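Local coordinates for KLLA0E08119p (Kluyveromyces lactis, PDB 3VA7), which probably catalyses, through its biotin carboxylase, carboxyltransferase and biotinyl parts, the biotin-dependent, ATP-driven carboxylation of urea to urea-1-carboxylate, at residues A726-Y731 / G1042-V1047. Sequence-based numbering, arbitrary orientation.
Sequences AHDYVY and GGYQLV. With URE (urea), chain C; BTI (5-(hexahydro-2-oxo-1H-thieno[3,4-D]imidazol-6-yl)pentanal), chain B.
D728 and Y1044 bring two distant parts of the carboxyltransferase domain together although their backbones stay well apart, with 11.5 Å from D728 CA to Y1044 CA. Strand 725-730 belongs to subdomains A and B and the loop entering strand 1045-1049 to subdomains C and D, so the side chains alone span the gap. They reach for each other from opposite directions, and the hydroxyl of Y1044 donates a hydrogen bond to the carboxylate, OH to D728 OD1 being 2.6 Å. OD1 lies at the ring edge, near the ring plane, whereas the phenol oxygen stands above the carboxylate plane, 50° out of it; the two flat groups are turned 81° apart. K1012 forms a salt bridge with OD2, the other branch of D728, while D991 of the urea pocket brings a second carboxylate close to OD1.

The aromatic ring also meets the bound urea obliquely, Y1044 CD2 lying 3.2 Å from the urea carbon. Its chi1 of -80° sets CG beside the backbone N, from where the ring runs past the urea to bring its hydroxyl to D728. G1042 and G1043 also line the urea pocket. A leucine in place of Y1044 would probably leave D728 OD1 without its phenolic donor and remove the aromatic ring beside the urea.

Y731 and G1042 belong to the adjoining biotin pocket. A site built at a subdomain junction can thus use one residue both as link and as pocket wall: here a single tyrosine bridges the halves through its hydroxyl and borders urea, the probable carboxyl acceptor, with its ring.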
loop_
_atom_site.group_PDB
_atom_site.type_symbol
_atom_site.label_atom_id
_atom_site.label_comp_id
_atom_site.label_asym_id
_atom_site.label_seq_id
_atom_site.Cartn_x
_atom_site.Cartn_y
_atom_site.Cartn_z
ATOM N N ALA A 726 -12.347 -23.355 16.616
ATOM C CA ALA A 726 -12.405 -22.713 17.911
ATOM C C ALA A 726 -13.160 -21.438 17.737
ATOM O O ALA A 726 -13.096 -20.818 16.667
ATOM C CB ALA A 726 -10.974 -22.402 18.401
ATOM N N HIS A 727 -13.887 -21.032 18.782
ATOM C CA HIS A 727 -14.478 -19.704 18.751
ATOM C C HIS A 727 -13.330 -18.693 18.585
ATOM O O HIS A 727 -12.408 -18.595 19.395
ATOM C CB HIS A 727 -15.328 -19.439 19.987
ATOM C CG HIS A 727 -16.584 -20.255 20.041
ATOM N ND1 HIS A 727 -17.783 -19.826 19.497
ATOM C CD2 HIS A 727 -16.827 -21.480 20.570
ATOM C CE1 HIS A 727 -18.706 -20.740 19.722
ATOM N NE2 HIS A 727 -18.152 -21.759 20.355
ATOM N N ASP A 728 -13.378 -17.975 17.488
ATOM C CA ASP A 728 -12.271 -17.112 17.066
ATOM C C ASP A 728 -11.772 -16.248 18.225
ATOM O O ASP A 728 -12.593 -15.685 18.990
ATOM C CB ASP A 728 -12.674 -16.299 15.811
ATOM C CG ASP A 728 -13.157 -17.200 14.652
ATOM O OD1 ASP A 728 -12.752 -16.945 13.497
ATOM O OD2 ASP A 728 -13.914 -18.194 14.905
ATOM N N TYR A 729 -10.431 -16.218 18.365
ATOM C CA TYR A 729 -9.694 -15.626 19.494
ATOM C C TYR A 729 -8.410 -15.196 18.853
ATOM O O TYR A 729 -8.115 -15.645 17.744
ATOM C CB TYR A 729 -9.426 -16.658 20.641
ATOM C CG TYR A 729 -8.499 -17.761 20.200
ATOM C CD1 TYR A 729 -8.990 -18.887 19.591
ATOM C CD2 TYR A 729 -7.125 -17.634 20.338
ATOM C CE1 TYR A 729 -8.144 -19.902 19.151
ATOM C CE2 TYR A 729 -6.265 -18.627 19.930
ATOM C CZ TYR A 729 -6.769 -19.767 19.304
ATOM O OH TYR A 729 -5.905 -20.761 18.836
ATOM N N VAL A 730 -7.643 -14.347 19.521
ATOM C CA VAL A 730 -6.485 -13.697 18.885
ATOM C C VAL A 730 -5.253 -14.497 19.181
ATOM O O VAL A 730 -5.080 -15.035 20.287
ATOM C CB VAL A 730 -6.303 -12.262 19.290
ATOM C CG1 VAL A 730 -5.175 -11.618 18.482
ATOM C CG2 VAL A 730 -7.640 -11.488 19.074
ATOM N N TYR A 731 -4.430 -14.657 18.176
ATOM C CA TYR A 731 -3.356 -15.604 18.275
ATOM C C TYR A 731 -2.128 -14.863 18.736
ATOM O O TYR A 731 -2.029 -13.637 18.604
ATOM C CB TYR A 731 -2.993 -16.138 16.896
ATOM C CG TYR A 731 -3.988 -16.989 16.207
ATOM C CD1 TYR A 731 -4.952 -17.696 16.904
ATOM C CD2 TYR A 731 -3.923 -17.145 14.824
ATOM C CE1 TYR A 731 -5.887 -18.546 16.208
ATOM C CE2 TYR A 731 -4.806 -17.958 14.132
ATOM C CZ TYR A 731 -5.776 -18.668 14.803
ATOM O OH TYR A 731 -6.625 -19.496 14.065
ATOM N N GLY A 1042 -7.035 -18.049 4.165
ATOM C CA GLY A 1042 -8.384 -17.903 4.641
ATOM C C GLY A 1042 -8.903 -19.311 4.773
ATOM O O GLY A 1042 -8.449 -20.220 4.066
ATOM N N GLY A 1043 -9.874 -19.498 5.659
ATOM C CA GLY A 1043 -10.325 -20.820 5.997
ATOM C C GLY A 1043 -11.830 -20.858 6.029
ATOM O O GLY A 1043 -12.408 -21.952 6.112
ATOM N N TYR A 1044 -12.481 -19.701 5.980
ATOM C CA TYR A 1044 -13.976 -19.680 5.983
ATOM C C TYR A 1044 -14.594 -20.158 4.627
ATOM O O TYR A 1044 -13.950 -20.054 3.566
ATOM C CB TYR A 1044 -14.489 -18.282 6.281
ATOM C CG TYR A 1044 -14.508 -17.863 7.741
ATOM C CD1 TYR A 1044 -15.582 -17.095 8.247
ATOM C CD2 TYR A 1044 -13.455 -18.172 8.615
ATOM C CE1 TYR A 1044 -15.614 -16.693 9.570
ATOM C CE2 TYR A 1044 -13.464 -17.736 9.939
ATOM C CZ TYR A 1044 -14.554 -17.003 10.407
ATOM O OH TYR A 1044 -14.604 -16.582 11.722
ATOM N N GLN A 1045 -15.823 -20.674 4.692
ATOM C CA GLN A 1045 -16.656 -21.020 3.523
ATOM C C GLN A 1045 -17.050 -19.780 2.760
ATOM O O GLN A 1045 -17.575 -18.826 3.325
ATOM C CB GLN A 1045 -17.886 -21.813 3.957
ATOM C CG GLN A 1045 -17.532 -23.119 4.760
ATOM C CD GLN A 1045 -16.710 -24.107 3.958
ATOM O OE1 GLN A 1045 -15.984 -24.951 4.523
ATOM N NE2 GLN A 1045 -16.804 -24.020 2.640
ATOM N N LEU A 1046 -16.761 -19.768 1.473
ATOM C CA LEU A 1046 -16.901 -18.575 0.652
ATOM C C LEU A 1046 -18.267 -18.482 -0.031
ATOM O O LEU A 1046 -18.735 -19.398 -0.654
ATOM C CB LEU A 1046 -15.764 -18.492 -0.378
ATOM C CG LEU A 1046 -14.351 -18.730 0.157
ATOM C CD1 LEU A 1046 -13.340 -18.739 -0.960
ATOM C CD2 LEU A 1046 -13.927 -17.725 1.292
ATOM N N VAL A 1047 -18.856 -17.297 0.011
ATOM C CA VAL A 1047 -20.280 -17.127 -0.184
ATOM C C VAL A 1047 -20.528 -15.959 -1.156
ATOM O O VAL A 1047 -21.524 -15.944 -1.873
ATOM C CB VAL A 1047 -20.789 -16.951 1.236
ATOM C CG1 VAL A 1047 -21.428 -15.607 1.586
ATOM C CG2 VAL A 1047 -21.393 -18.184 1.753
HETATM C C URE C . -10.608 -16.737 8.091
HETATM O O URE C . -11.235 -15.653 8.199
HETATM N N1 URE C . -10.264 -17.238 6.931
HETATM N N2 URE C . -10.225 -17.532 9.101
HETATM C C11 BTI B . 0.260 -19.640 5.303
HETATM O O11 BTI B . -0.629 -20.237 4.621
HETATM C C10 BTI B . 0.041 -19.042 6.726
HETATM C C9 BTI B . -1.420 -19.188 7.149
HETATM C C8 BTI B . -1.717 -18.938 8.621
HETATM C C7 BTI B . -3.035 -19.553 9.137
HETATM C C2 BTI B . -4.257 -19.258 8.293
HETATM S S1 BTI B . -4.591 -17.528 8.141
HETATM C C6 BTI B . -6.300 -17.758 7.797
HETATM C C5 BTI B . -6.730 -19.074 8.408
HETATM N N3 BTI B . -7.352 -18.651 9.635
HETATM C C3 BTI B . -6.630 -18.989 10.670
HETATM O O3 BTI B . -6.997 -18.767 11.916
HETATM N N2 BTI B . -5.524 -19.614 10.323
HETATM C C4 BTI B . -5.512 -19.874 8.888
#